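Local coordinates for protein ribokinase (Cryptococcus neoformans var. grubii serotype A, PDB 6CW5) that probably phosphorylates D-ribose at O-5 with ATP and a divalent cation, most likely magnesium, to give D-ribose 5-phosphate and ADP, at residues 27-32 with 37-42; 58-63 with 86-91; 141-146 with 150-155; 201-206 with 210-215; 284-289 with 319-324. All coordinates share one frame; numbering follows the deposited sequence.

Contact 1 (27-32 with 37-42); sequences FHLPHI and ETISST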
# COMPACT_ATOMS: atom_id res chain seq x y z
N PHE A 27 -16.57 -25.11 -10.32
CA PHE A 27 -17.82 -25.83 -10.08
C PHE A 27 -18.61 -25.88 -11.38
O PHE A 27 -19.08 -24.85 -11.88
CB PHE A 27 -18.60 -25.12 -8.98
CG PHE A 27 -17.99 -25.26 -7.62
CD1 PHE A 27 -18.37 -26.29 -6.78
CD2 PHE A 27 -17.05 -24.34 -7.17
CE1 PHE A 27 -17.79 -26.42 -5.51
CE2 PHE A 27 -16.48 -24.45 -5.91
CZ PHE A 27 -16.84 -25.48 -5.07
N HIS A 28 -18.77 -27.08 -11.94
CA HIS A 28 -19.48 -27.21 -13.20
C HIS A 28 -20.99 -27.18 -12.95
O HIS A 28 -21.52 -27.96 -12.15
CB HIS A 28 -19.02 -28.49 -13.90
CG HIS A 28 -17.54 -28.54 -14.07
ND1 HIS A 28 -16.89 -27.92 -15.12
CD2 HIS A 28 -16.57 -29.05 -13.27
CE1 HIS A 28 -15.58 -28.09 -14.98
NE2 HIS A 28 -15.36 -28.77 -13.87
N LEU A 29 -21.68 -26.30 -13.67
CA LEU A 29 -23.09 -26.02 -13.39
C LEU A 29 -23.88 -25.87 -14.69
O LEU A 29 -23.31 -25.50 -15.72
CB LEU A 29 -23.20 -24.73 -12.57
CG LEU A 29 -22.78 -24.87 -11.11
CD1 LEU A 29 -22.35 -23.50 -10.59
CD2 LEU A 29 -23.94 -25.39 -10.31
N PRO A 30 -25.19 -26.14 -14.66
CA PRO A 30 -25.98 -25.92 -15.88
C PRO A 30 -26.14 -24.45 -16.22
O PRO A 30 -26.35 -24.13 -17.40
CB PRO A 30 -27.33 -26.59 -15.57
CG PRO A 30 -27.41 -26.58 -14.08
CD PRO A 30 -26.00 -26.70 -13.57
N HIS A 31 -26.05 -23.57 -15.23
CA HIS A 31 -26.17 -22.13 -15.43
C HIS A 31 -25.66 -21.48 -14.16
O HIS A 31 -25.51 -22.14 -13.14
CB HIS A 31 -27.62 -21.71 -15.69
CG HIS A 31 -28.56 -22.14 -14.61
ND1 HIS A 31 -29.33 -23.28 -14.69
CD2 HIS A 31 -28.83 -21.58 -13.40
CE1 HIS A 31 -30.04 -23.41 -13.59
NE2 HIS A 31 -29.75 -22.39 -12.79
N ILE A 32 -25.39 -20.18 -14.25
CA ILE A 32 -24.92 -19.43 -13.09
C ILE A 32 -26.04 -19.34 -12.06
O ILE A 32 -27.20 -19.06 -12.41
CB ILE A 32 -24.45 -18.03 -13.52
CG1 ILE A 32 -23.32 -18.17 -14.56
CG2 ILE A 32 -24.02 -17.20 -12.30
CD1 ILE A 32 -22.05 -18.80 -14.00
N GLU A 37 -31.51 -19.15 -5.26
CA GLU A 37 -31.54 -20.49 -5.82
C GLU A 37 -30.52 -21.39 -5.13
O GLU A 37 -29.45 -20.93 -4.71
CB GLU A 37 -31.25 -20.42 -7.32
CG GLU A 37 -31.26 -21.75 -8.05
CD GLU A 37 -31.00 -21.56 -9.54
OE1 GLU A 37 -30.41 -20.54 -9.91
OE2 GLU A 37 -31.40 -22.41 -10.34
N THR A 38 -30.84 -22.68 -5.01
CA THR A 38 -29.88 -23.71 -4.63
C THR A 38 -29.73 -24.67 -5.80
O THR A 38 -30.74 -25.17 -6.32
CB THR A 38 -30.32 -24.50 -3.39
OG1 THR A 38 -30.33 -23.63 -2.24
CG2 THR A 38 -29.33 -25.67 -3.11
N ILE A 39 -28.50 -24.92 -6.23
CA ILE A 39 -28.25 -25.74 -7.41
C ILE A 39 -27.06 -26.64 -7.13
O ILE A 39 -26.14 -26.27 -6.40
CB ILE A 39 -28.02 -24.85 -8.65
CG1 ILE A 39 -27.95 -25.68 -9.93
CG2 ILE A 39 -26.71 -24.06 -8.52
CD1 ILE A 39 -27.96 -24.79 -11.14
N SER A 40 -27.07 -27.84 -7.72
CA SER A 40 -26.01 -28.82 -7.49
C SER A 40 -24.98 -28.76 -8.61
O SER A 40 -25.34 -28.92 -9.78
CB SER A 40 -26.61 -30.23 -7.42
OG SER A 40 -27.28 -30.47 -6.19
N SER A 41 -23.70 -28.60 -8.25
CA SER A 41 -22.67 -28.72 -9.28
C SER A 41 -22.57 -30.17 -9.74
O SER A 41 -22.86 -31.11 -8.99
CB SER A 41 -21.31 -28.22 -8.75
OG SER A 41 -20.89 -28.98 -7.64
N THR A 42 -22.20 -30.36 -11.02
CA THR A 42 -22.03 -31.70 -11.58
C THR A 42 -20.61 -32.22 -11.42
O THR A 42 -20.36 -33.39 -11.74
CB THR A 42 -22.38 -31.71 -13.07
OG1 THR A 42 -21.57 -30.74 -13.75
CG2 THR A 42 -23.87 -31.41 -13.27

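Contact 2 (58-63 with 86-91); sequences AVARAG and AGVGTD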
# COMPACT_ATOMS: atom_id res chain seq x y z
N ALA A 58 2.98 -17.65 -17.70
CA ALA A 58 3.01 -17.41 -19.14
C ALA A 58 4.28 -16.69 -19.56
O ALA A 58 4.84 -17.01 -20.61
CB ALA A 58 1.77 -16.60 -19.56
N VAL A 59 4.77 -15.74 -18.75
CA VAL A 59 6.06 -15.13 -19.09
C VAL A 59 7.12 -16.20 -19.17
O VAL A 59 7.90 -16.27 -20.13
CB VAL A 59 6.44 -14.04 -18.06
CG1 VAL A 59 7.85 -13.49 -18.38
CG2 VAL A 59 5.43 -12.89 -18.08
N ALA A 60 7.14 -17.10 -18.18
CA ALA A 60 8.14 -18.16 -18.14
C ALA A 60 7.98 -19.12 -19.31
O ALA A 60 8.96 -19.51 -19.95
CB ALA A 60 8.04 -18.91 -16.81
N ARG A 61 6.75 -19.54 -19.60
CA ARG A 61 6.56 -20.48 -20.70
C ARG A 61 6.94 -19.84 -22.03
O ARG A 61 7.38 -20.53 -22.95
CB ARG A 61 5.12 -20.98 -20.74
N ALA A 62 6.78 -18.52 -22.14
CA ALA A 62 7.16 -17.80 -23.35
C ALA A 62 8.65 -17.53 -23.44
O ALA A 62 9.11 -16.99 -24.45
CB ALA A 62 6.39 -16.47 -23.41
N GLY A 63 9.42 -17.89 -22.42
CA GLY A 63 10.86 -17.76 -22.48
C GLY A 63 11.47 -16.58 -21.74
O GLY A 63 12.67 -16.34 -21.89
N ALA A 86 8.33 -24.42 -13.67
CA ALA A 86 8.28 -23.71 -14.94
C ALA A 86 9.38 -22.66 -15.10
O ALA A 86 9.50 -22.08 -16.17
CB ALA A 86 6.92 -23.04 -15.12
N GLY A 87 10.18 -22.42 -14.07
CA GLY A 87 11.24 -21.43 -14.15
C GLY A 87 10.92 -20.09 -13.51
O GLY A 87 11.76 -19.19 -13.57
N VAL A 88 9.74 -19.95 -12.91
CA VAL A 88 9.36 -18.71 -12.23
C VAL A 88 10.11 -18.60 -10.92
O VAL A 88 10.09 -19.53 -10.10
CB VAL A 88 7.84 -18.66 -12.00
CG1 VAL A 88 7.44 -17.39 -11.25
CG2 VAL A 88 7.11 -18.77 -13.33
N GLY A 89 10.78 -17.47 -10.70
CA GLY A 89 11.47 -17.27 -9.44
C GLY A 89 10.48 -17.00 -8.32
O GLY A 89 9.51 -16.26 -8.48
N THR A 90 10.73 -17.63 -7.16
CA THR A 90 9.77 -17.56 -6.06
C THR A 90 10.39 -17.14 -4.73
O THR A 90 9.76 -17.36 -3.68
CB THR A 90 9.07 -18.91 -5.87
OG1 THR A 90 10.06 -19.90 -5.57
CG2 THR A 90 8.31 -19.31 -7.14
N ASP A 91 11.60 -16.56 -4.73
CA ASP A 91 12.17 -16.12 -3.45
C ASP A 91 11.26 -15.14 -2.72
O ASP A 91 11.27 -15.08 -1.49
CB ASP A 91 13.53 -15.47 -3.65
CG ASP A 91 14.62 -16.46 -4.00
OD1 ASP A 91 14.31 -17.67 -4.09
OD2 ASP A 91 15.77 -16.01 -4.19

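Contact 3 (141-146 with 150-155); sequences LLVQNE and SSTLAY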
# COMPACT_ATOMS: atom_id res chain seq x y z
N LEU A 141 7.66 -4.66 -15.08
CA LEU A 141 6.77 -4.91 -13.96
C LEU A 141 5.40 -5.28 -14.50
O LEU A 141 4.88 -4.61 -15.40
CB LEU A 141 6.65 -3.70 -13.04
CG LEU A 141 5.58 -3.78 -11.94
CD1 LEU A 141 6.03 -4.73 -10.78
CD2 LEU A 141 5.27 -2.36 -11.41
N LEU A 142 4.81 -6.33 -13.95
CA LEU A 142 3.44 -6.72 -14.29
C LEU A 142 2.60 -6.70 -13.02
O LEU A 142 2.98 -7.31 -12.02
CB LEU A 142 3.46 -8.12 -14.90
CG LEU A 142 2.27 -8.76 -15.55
CD1 LEU A 142 1.53 -7.78 -16.48
CD2 LEU A 142 2.79 -9.96 -16.31
N VAL A 143 1.46 -6.00 -13.06
CA VAL A 143 0.59 -5.85 -11.90
C VAL A 143 -0.85 -6.03 -12.36
O VAL A 143 -1.19 -5.84 -13.52
CB VAL A 143 0.74 -4.50 -11.16
CG1 VAL A 143 1.98 -4.51 -10.22
CG2 VAL A 143 0.82 -3.33 -12.15
N GLN A 144 -1.70 -6.45 -11.42
CA GLN A 144 -3.13 -6.59 -11.69
C GLN A 144 -3.84 -5.98 -10.51
O GLN A 144 -3.35 -5.00 -9.96
CB GLN A 144 -3.53 -8.06 -11.88
CG GLN A 144 -2.57 -8.81 -12.85
CD GLN A 144 -1.38 -9.40 -12.11
OE1 GLN A 144 -1.45 -9.65 -10.89
NE2 GLN A 144 -0.27 -9.61 -12.83
N ASN A 145 -4.97 -6.56 -10.07
CA ASN A 145 -5.65 -5.92 -8.94
C ASN A 145 -6.18 -6.95 -7.95
O ASN A 145 -7.22 -6.72 -7.33
CB ASN A 145 -6.80 -5.01 -9.41
CG ASN A 145 -7.31 -4.08 -8.29
OD1 ASN A 145 -6.51 -3.55 -7.51
ND2 ASN A 145 -8.64 -3.88 -8.22
N GLU A 146 -5.49 -8.07 -7.78
CA GLU A 146 -5.94 -9.08 -6.82
C GLU A 146 -5.14 -9.06 -5.52
O GLU A 146 -5.24 -10.02 -4.74
CB GLU A 146 -5.87 -10.49 -7.43
CG GLU A 146 -6.91 -10.69 -8.54
CD GLU A 146 -6.98 -12.11 -9.10
OE1 GLU A 146 -5.99 -12.89 -9.00
OE2 GLU A 146 -8.04 -12.43 -9.71
N SER A 150 -2.94 -0.48 -2.51
CA SER A 150 -1.81 0.35 -2.11
C SER A 150 -0.49 -0.31 -2.48
O SER A 150 0.49 0.40 -2.78
CB SER A 150 -1.85 0.65 -0.60
OG SER A 150 -1.67 -0.51 0.18
N SER A 151 -0.44 -1.64 -2.46
CA SER A 151 0.81 -2.34 -2.80
C SER A 151 1.06 -2.26 -4.30
O SER A 151 2.16 -1.90 -4.74
CB SER A 151 0.75 -3.79 -2.30
OG SER A 151 2.00 -4.47 -2.48
N THR A 152 0.03 -2.53 -5.11
CA THR A 152 0.16 -2.31 -6.55
C THR A 152 0.60 -0.87 -6.85
O THR A 152 1.52 -0.64 -7.65
CB THR A 152 -1.16 -2.64 -7.24
OG1 THR A 152 -1.43 -4.05 -7.11
CG2 THR A 152 -1.13 -2.24 -8.74
N LEU A 153 -0.03 0.12 -6.21
CA LEU A 153 0.36 1.52 -6.45
C LEU A 153 1.83 1.75 -6.09
O LEU A 153 2.55 2.48 -6.80
CB LEU A 153 -0.51 2.45 -5.61
CG LEU A 153 -1.99 2.44 -6.03
CD1 LEU A 153 -2.78 3.18 -4.96
CD2 LEU A 153 -2.14 3.16 -7.36
N ALA A 154 2.28 1.20 -4.97
CA ALA A 154 3.66 1.41 -4.53
C ALA A 154 4.64 0.84 -5.54
O ALA A 154 5.65 1.49 -5.88
CB ALA A 154 3.86 0.77 -3.14
N TYR A 155 4.39 -0.38 -6.04
CA TYR A 155 5.32 -0.98 -6.99
C TYR A 155 5.32 -0.24 -8.32
O TYR A 155 6.38 0.00 -8.92
CB TYR A 155 4.97 -2.45 -7.23
CG TYR A 155 5.45 -3.37 -6.13
CD1 TYR A 155 4.94 -3.27 -4.84
CD2 TYR A 155 6.41 -4.35 -6.39
CE1 TYR A 155 5.39 -4.15 -3.83
CE2 TYR A 155 6.84 -5.22 -5.41
CZ TYR A 155 6.32 -5.11 -4.13
OH TYR A 155 6.77 -5.98 -3.14
O HOH W 1 -1.00 -6.48 -8.65
O HOH W 2 -3.98 -4.16 -6.53

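Contact 4 (201-206 with 210-215); sequences DLLLAF and ANPGEA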
# COMPACT_ATOMS: atom_id res chain seq x y z
N ASP A 201 -15.31 0.41 -18.67
CA ASP A 201 -15.30 0.79 -17.26
C ASP A 201 -14.44 2.03 -17.04
O ASP A 201 -14.82 2.93 -16.30
CB ASP A 201 -14.77 -0.34 -16.37
CG ASP A 201 -15.73 -1.50 -16.24
OD1 ASP A 201 -16.95 -1.29 -16.33
OD2 ASP A 201 -15.23 -2.63 -16.03
N LEU A 202 -13.26 2.07 -17.66
CA LEU A 202 -12.43 3.26 -17.51
C LEU A 202 -13.11 4.48 -18.13
O LEU A 202 -13.15 5.56 -17.53
CB LEU A 202 -11.06 3.05 -18.16
CG LEU A 202 -9.97 2.56 -17.19
CD1 LEU A 202 -10.25 1.12 -16.76
CD2 LEU A 202 -8.63 2.69 -17.92
N LEU A 203 -13.59 4.33 -19.37
CA LEU A 203 -14.22 5.48 -20.02
C LEU A 203 -15.38 6.00 -19.19
O LEU A 203 -15.55 7.22 -19.04
CB LEU A 203 -14.69 5.08 -21.43
CG LEU A 203 -13.53 5.02 -22.43
CD1 LEU A 203 -13.97 4.27 -23.66
CD2 LEU A 203 -13.04 6.43 -22.81
N LEU A 204 -16.19 5.09 -18.63
CA LEU A 204 -17.33 5.52 -17.80
C LEU A 204 -16.85 6.23 -16.55
O LEU A 204 -17.44 7.23 -16.13
CB LEU A 204 -18.19 4.31 -17.41
CG LEU A 204 -19.18 3.75 -18.43
CD1 LEU A 204 -19.83 2.48 -17.89
CD2 LEU A 204 -20.22 4.80 -18.76
N ALA A 205 -15.79 5.72 -15.91
CA ALA A 205 -15.29 6.37 -14.71
C ALA A 205 -14.71 7.74 -15.04
O ALA A 205 -14.64 8.61 -14.16
CB ALA A 205 -14.24 5.48 -14.02
N PHE A 206 -14.27 7.94 -16.27
CA PHE A 206 -13.61 9.17 -16.68
C PHE A 206 -14.59 10.15 -17.33
O PHE A 206 -14.16 11.11 -17.99
CB PHE A 206 -12.44 8.87 -17.63
CG PHE A 206 -11.33 8.07 -16.98
CD1 PHE A 206 -11.32 7.91 -15.59
CD2 PHE A 206 -10.29 7.54 -17.75
CE1 PHE A 206 -10.30 7.18 -14.97
CE2 PHE A 206 -9.26 6.83 -17.14
CZ PHE A 206 -9.28 6.64 -15.76
N ALA A 210 -19.01 6.98 -23.91
CA ALA A 210 -18.62 5.82 -24.70
C ALA A 210 -18.56 4.60 -23.79
O ALA A 210 -18.09 4.68 -22.65
CB ALA A 210 -17.26 6.05 -25.36
N ASN A 211 -19.08 3.47 -24.27
CA ASN A 211 -18.93 2.20 -23.57
C ASN A 211 -18.79 1.07 -24.57
O ASN A 211 -19.77 0.41 -24.93
CB ASN A 211 -20.09 1.92 -22.61
CG ASN A 211 -19.81 0.71 -21.72
OD1 ASN A 211 -18.78 0.04 -21.88
ND2 ASN A 211 -20.71 0.43 -20.80
N PRO A 212 -17.57 0.80 -25.02
CA PRO A 212 -17.38 -0.30 -25.99
C PRO A 212 -17.83 -1.64 -25.44
O PRO A 212 -18.06 -2.57 -26.23
CB PRO A 212 -15.87 -0.27 -26.28
CG PRO A 212 -15.40 1.08 -25.82
CD PRO A 212 -16.29 1.43 -24.65
N GLY A 213 -18.01 -1.76 -24.13
CA GLY A 213 -18.52 -3.02 -23.61
C GLY A 213 -19.95 -3.34 -24.03
O GLY A 213 -20.40 -4.47 -23.81
N GLU A 214 -20.66 -2.37 -24.61
CA GLU A 214 -22.04 -2.55 -25.05
C GLU A 214 -22.19 -2.60 -26.56
O GLU A 214 -23.30 -2.85 -27.05
CB GLU A 214 -22.93 -1.45 -24.48
CG GLU A 214 -22.99 -1.41 -22.98
CD GLU A 214 -23.37 -2.75 -22.39
OE1 GLU A 214 -24.49 -3.23 -22.67
OE2 GLU A 214 -22.54 -3.32 -21.65
N ALA A 215 -21.12 -2.38 -27.31
CA ALA A 215 -21.20 -2.40 -28.77
C ALA A 215 -21.60 -3.79 -29.28
O ALA A 215 -21.35 -4.81 -28.64
CB ALA A 215 -19.86 -1.97 -29.37

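Contact 5 (284-289 with 319-324); sequences AGYFVA and ESVPTL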
# COMPACT_ATOMS: atom_id res chain seq x y z
N ALA A 284 -1.38 -11.74 -21.55
CA ALA A 284 -0.59 -10.72 -20.87
C ALA A 284 0.85 -11.17 -20.65
O ALA A 284 1.79 -10.41 -20.89
CB ALA A 284 -1.24 -10.38 -19.53
N GLY A 285 1.04 -12.40 -20.17
CA GLY A 285 2.40 -12.87 -19.96
C GLY A 285 3.19 -13.03 -21.25
O GLY A 285 4.37 -12.68 -21.32
N TYR A 286 2.55 -13.56 -22.30
CA TYR A 286 3.22 -13.63 -23.60
C TYR A 286 3.52 -12.24 -24.15
O TYR A 286 4.55 -12.04 -24.80
CB TYR A 286 2.40 -14.44 -24.60
CG TYR A 286 2.89 -15.87 -24.71
CD1 TYR A 286 3.76 -16.24 -25.73
CD2 TYR A 286 2.52 -16.82 -23.76
CE1 TYR A 286 4.24 -17.55 -25.82
CE2 TYR A 286 3.00 -18.14 -23.83
CZ TYR A 286 3.86 -18.49 -24.87
OH TYR A 286 4.36 -19.77 -24.96
N PHE A 287 2.63 -11.26 -23.91
CA PHE A 287 2.91 -9.91 -24.37
C PHE A 287 4.13 -9.33 -23.67
O PHE A 287 5.00 -8.75 -24.32
CB PHE A 287 1.68 -9.03 -24.15
CG PHE A 287 1.91 -7.57 -24.50
CD1 PHE A 287 2.00 -7.17 -25.83
CD2 PHE A 287 2.01 -6.61 -23.51
CE1 PHE A 287 2.20 -5.84 -26.17
CE2 PHE A 287 2.22 -5.28 -23.83
CZ PHE A 287 2.31 -4.89 -25.17
N VAL A 288 4.19 -9.46 -22.35
CA VAL A 288 5.36 -9.00 -21.61
C VAL A 288 6.62 -9.74 -22.06
O VAL A 288 7.67 -9.13 -22.28
CB VAL A 288 5.11 -9.14 -20.10
CG1 VAL A 288 6.40 -8.88 -19.31
CG2 VAL A 288 3.99 -8.19 -19.64
N ALA A 289 6.53 -11.06 -22.23
CA ALA A 289 7.71 -11.77 -22.73
C ALA A 289 8.11 -11.27 -24.11
O ALA A 289 9.29 -11.27 -24.44
CB ALA A 289 7.46 -13.28 -22.78
N GLU A 319 -2.17 -24.52 -16.42
CA GLU A 319 -1.78 -25.74 -17.12
C GLU A 319 -1.82 -25.59 -18.64
O GLU A 319 -1.04 -26.25 -19.35
CB GLU A 319 -2.68 -26.90 -16.68
N SER A 320 -2.70 -24.74 -19.17
CA SER A 320 -2.88 -24.64 -20.62
C SER A 320 -1.98 -23.60 -21.28
O SER A 320 -2.07 -23.41 -22.50
CB SER A 320 -4.35 -24.32 -20.94
OG SER A 320 -4.77 -23.10 -20.36
N VAL A 321 -1.12 -22.93 -20.52
CA VAL A 321 -0.19 -21.96 -21.11
C VAL A 321 0.85 -22.71 -21.93
O VAL A 321 1.64 -23.49 -21.38
CB VAL A 321 0.48 -21.10 -20.04
CG1 VAL A 321 1.58 -20.27 -20.68
CG2 VAL A 321 -0.54 -20.20 -19.36
N PRO A 322 0.90 -22.51 -23.25
CA PRO A 322 1.83 -23.27 -24.08
C PRO A 322 3.27 -22.82 -23.88
O PRO A 322 3.56 -21.75 -23.33
CB PRO A 322 1.35 -22.98 -25.51
CG PRO A 322 0.70 -21.63 -25.41
CD PRO A 322 0.07 -21.57 -24.03
N THR A 323 4.19 -23.67 -24.33
CA THR A 323 5.60 -23.31 -24.45
C THR A 323 5.84 -22.54 -25.75
O THR A 323 4.97 -22.48 -26.63
CB THR A 323 6.48 -24.55 -24.40
OG1 THR A 323 6.14 -25.41 -25.49
CG2 THR A 323 6.28 -25.30 -23.08
N LEU A 324 7.02 -21.95 -25.87
CA LEU A 324 7.34 -21.11 -27.02
C LEU A 324 7.50 -21.97 -28.27
O LEU A 324 8.43 -22.79 -28.36
CB LEU A 324 8.59 -20.28 -26.74
CG LEU A 324 9.01 -19.29 -27.83
CD1 LEU A 324 7.89 -18.29 -28.12
CD2 LEU A 324 10.29 -18.58 -27.43

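Contact 1 (27-32 with 37-42)
With CG of His31 held between the backbone N and the carbonyl carbon (chi1 57°), the imidazole swings across to Glu37, whose chain stays extended from CG placed opposite the backbone N (chi1 -179°). Ring and carboxylate lie nearly coplanar, 20° apart. His31 NE2 gives its N-H to Glu37 OE2 at 3.0 Å, meeting that oxygen on its syn side; the reach to OE1 is longer and weak. Over one face of the imidazole, offset toward its rim, lies Ile39 CD1 in a CH-pi contact, 3.7 Å from the ring centroid, while the same methyl presses end-on against Pro30 CG at a tight 3.5 Å. The other branch of Ile39, CG2, meets Leu29 CD2 at 3.6 Å, and that leucine methyl also lies over the Ser41 backbone. Farther along, Thr42 N donates to His28 O at 2.7 Å, joined by a close approach of Ser41 CA to the same oxygen. This is the turn between strands 22-29 and 43-49, which pair antiparallel at the edge of the small four-stranded sheet, the lid of the ribokinase fold. Glu37 is held from two partners, since Arg34 forms a salt bridge with the same OE2; the carboxylate could favour a protonated His31, an effect that the arginine would probably weaken.

Contact 2 (58-63 with 86-91)
Ala60 CB carries this small contact: it meets Val88 CG2 at 3.6 Å and the carbonyl oxygen Ala86 O at 3.5 Å. The methyl points from the last turn of helix 51-61 toward the chain that leaves helix 77-85. With CG1 of Val88 opposite its backbone N (chi1 178°), CG2 is the branch turned to Ala60. The buried side of the contact continues beyond the pair, because Ala60 and Val88 both rest on Val66 of strand 66-73, and Val88 reaches Leu68 and Ala56 as well. The ends of two helices thus meet beside strand 66-73 of the large sheet, as expected in the alpha/beta Rossmann-like core of a PfkB kinase. Each ends in a Schellman motif, closed by Gly63 in one case and Gly87 in the other, both with positive phi. In the first, Gly63 N bonds back to Ala60 O at 3.0 Å, just after a regular helical bond from Ala62 N to Ala58 O at 2.9 Å. The outer side is far looser. Gly87 is exposed, and although its CA lies 6.0 Å from Ala60 CA, the closest such pair between the segments, it brings no side chain to the interface. Ala86 CB stays 4.6 Å from Ala60 CB and rests on Phe57, about one turn earlier in the same helix.

Contact 3 (141-146 with 150-155)
Leu141 opens the contact by pushing CD2 against the backbone of Tyr155, 3.6 Å from its carbonyl O, with the Tyr155 CB at 4.2 Å. The tyrosine ring itself leads away from the strand, and its OH is bonded to Asp69. Two residues on, Val143 again points toward helix 149-161, and its CB meets Thr152 CG2 at 3.8 Å, the two side chains crossing at a slant. Thr152 places that methyl opposite its backbone N, which turns OG1 beside the N (chi1 -66°) and toward the end of the strand. At Gln144 the side chain turns off to the other side, where NE2 bonds to Gln55, but its backbone stays in the contact: one water accepts from Gln144 N at 2.9 Å and donates to Thr152 OG1 at 2.9 Å. Asn145 follows with a second bridge, as OD1 accepts a hydrogen bond from another water at 2.8 Å, and that water in turn accepts from Thr152 OG1 at 2.6 Å. Glu146, predicted to bind the substrate, sets off away from the helix at CB; it bonds to Ser20 and Lys51, and its OE2 to a glycerol, probably from the crystallisation liquor. The segments are the first two elements of the beta-alpha-beta unit 140-143, 149-161, 167-170. Their chemistry divides accordingly: apolar packing joins strand to helix, and beyond the strand's end a single threonine hydroxyl, donating to one water and accepting from the other, ties the helix to the loop just before the predicted substrate residue.

Contact 4 (201-206 with 210-215)
Ala210 O, pressed against Leu203 CB at 3.6 Å, is the odd feature here: a backbone carbonyl oxygen that the contact buries and that finds no hydrogen-bonding partner in the model. Its neighbours across the interface are carbon, so the acceptor sits in an apolar setting and probably carries some energetic cost. The remaining packing comes mainly from Leu203, which points from helix 196-205 toward the returning chain. With CG set beside the backbone N (chi1 -77°), its CD1 is carried to Pro212 CD at 3.8 Å, the leucine branch and the proline ring crossing at roughly a right angle. The same methyl lies 4.1 Å from Ala210 CB, so one branch touches two residues of the loop. Leu204 brings CD1 across the Asn211 amide at a slant, to 3.7 Å from ND2, a van der Waals touch on the exposed flank. The other end of that amide works within its own segment. Asn211 OD1 accepts from Gly213 N at 3.0 Å, with the donor well above the carbonyl plane, 46° out of it, and the N-H bent to 137°. Glu214 N also bonds back to Asn211 O, at 2.9 Å, which tightens the chain into a short 3-10 segment. Leu202, on the inner side of the helix, packs on Leu231 of helix 220-233, the next helix in the chain. The whole is a helix-to-helix connection folded back on the helix it leaves, and the bond from Gly213 N to the Asn211 side chain makes its bend an Asx turn.

Contact 5 (284-289 with 319-324)
Tyr286 CE2 and Val321 CG1, 4.1 Å apart, form the apolar centre, with the valine methyl near the plane of the ring at its edge. The valine and the phenol lie antiparallel, each passing the other. Val321 sets CG1 opposite its backbone N (chi1 171°), and that branch is the one that touches the tyrosine; the valine also packs on Phe57, Ala58 and Arg61 of helix 51-61. On the other edge of the ring, Leu324 CD1 approaches Tyr286 CE1 at 4.4 Å, again close to the ring plane. The pyrrolidine of Pro322 lies farther out, its CG 4.1 Å from Tyr286 OH. One phenol thus spans the segment from Val321 to Leu324, while Ala62 and Ala307 pack on it from helix 51-61's end and from helix 297-311. At the polar edge Tyr286 OH donates to Pro322 O at 2.7 Å, a short bond. The hydroxyl comes from above the carbonyl plane, 61° out of it, with a C=O...O angle of 116°. This contact joins helix 279-292, whose first turn holds the predicted catalytic base Asp281, to the chain following helix 297-311. Ser320, just before the valine, is predicted to belong to the potassium site, and it bonds to Gly316 O. A largely buried phenol therefore has its hydroxyl proton satisfied by a main-chain acceptor, and the bond pins the hydroxyl end of the ring to Pro322, two residues after the predicted cation-binding Ser320.

The five contacts run from surface to core. Contact 1 lies farthest out, about 27 Å from the chain centre, in the small lid sheet, and it alone has a side chain to side chain hydrogen bond, from a histidine to a carboxylate. Contact 3, buried in the large sheet's beta-alpha-beta unit, relies on apolar packing and water bridges; it touches contact 5 through Leu142 and Val288. Contacts 2 and 5 adjoin: Ala62 packs on Ala289, and helix 51-61 meets both loop 86-91 and segment 284-289 of helix 279-292. Contact 4, across the chain's centre from these two, packs helix against loop without a hydrogen bond between its segments, as contact 2 does; contact 5 adds one to a carbonyl.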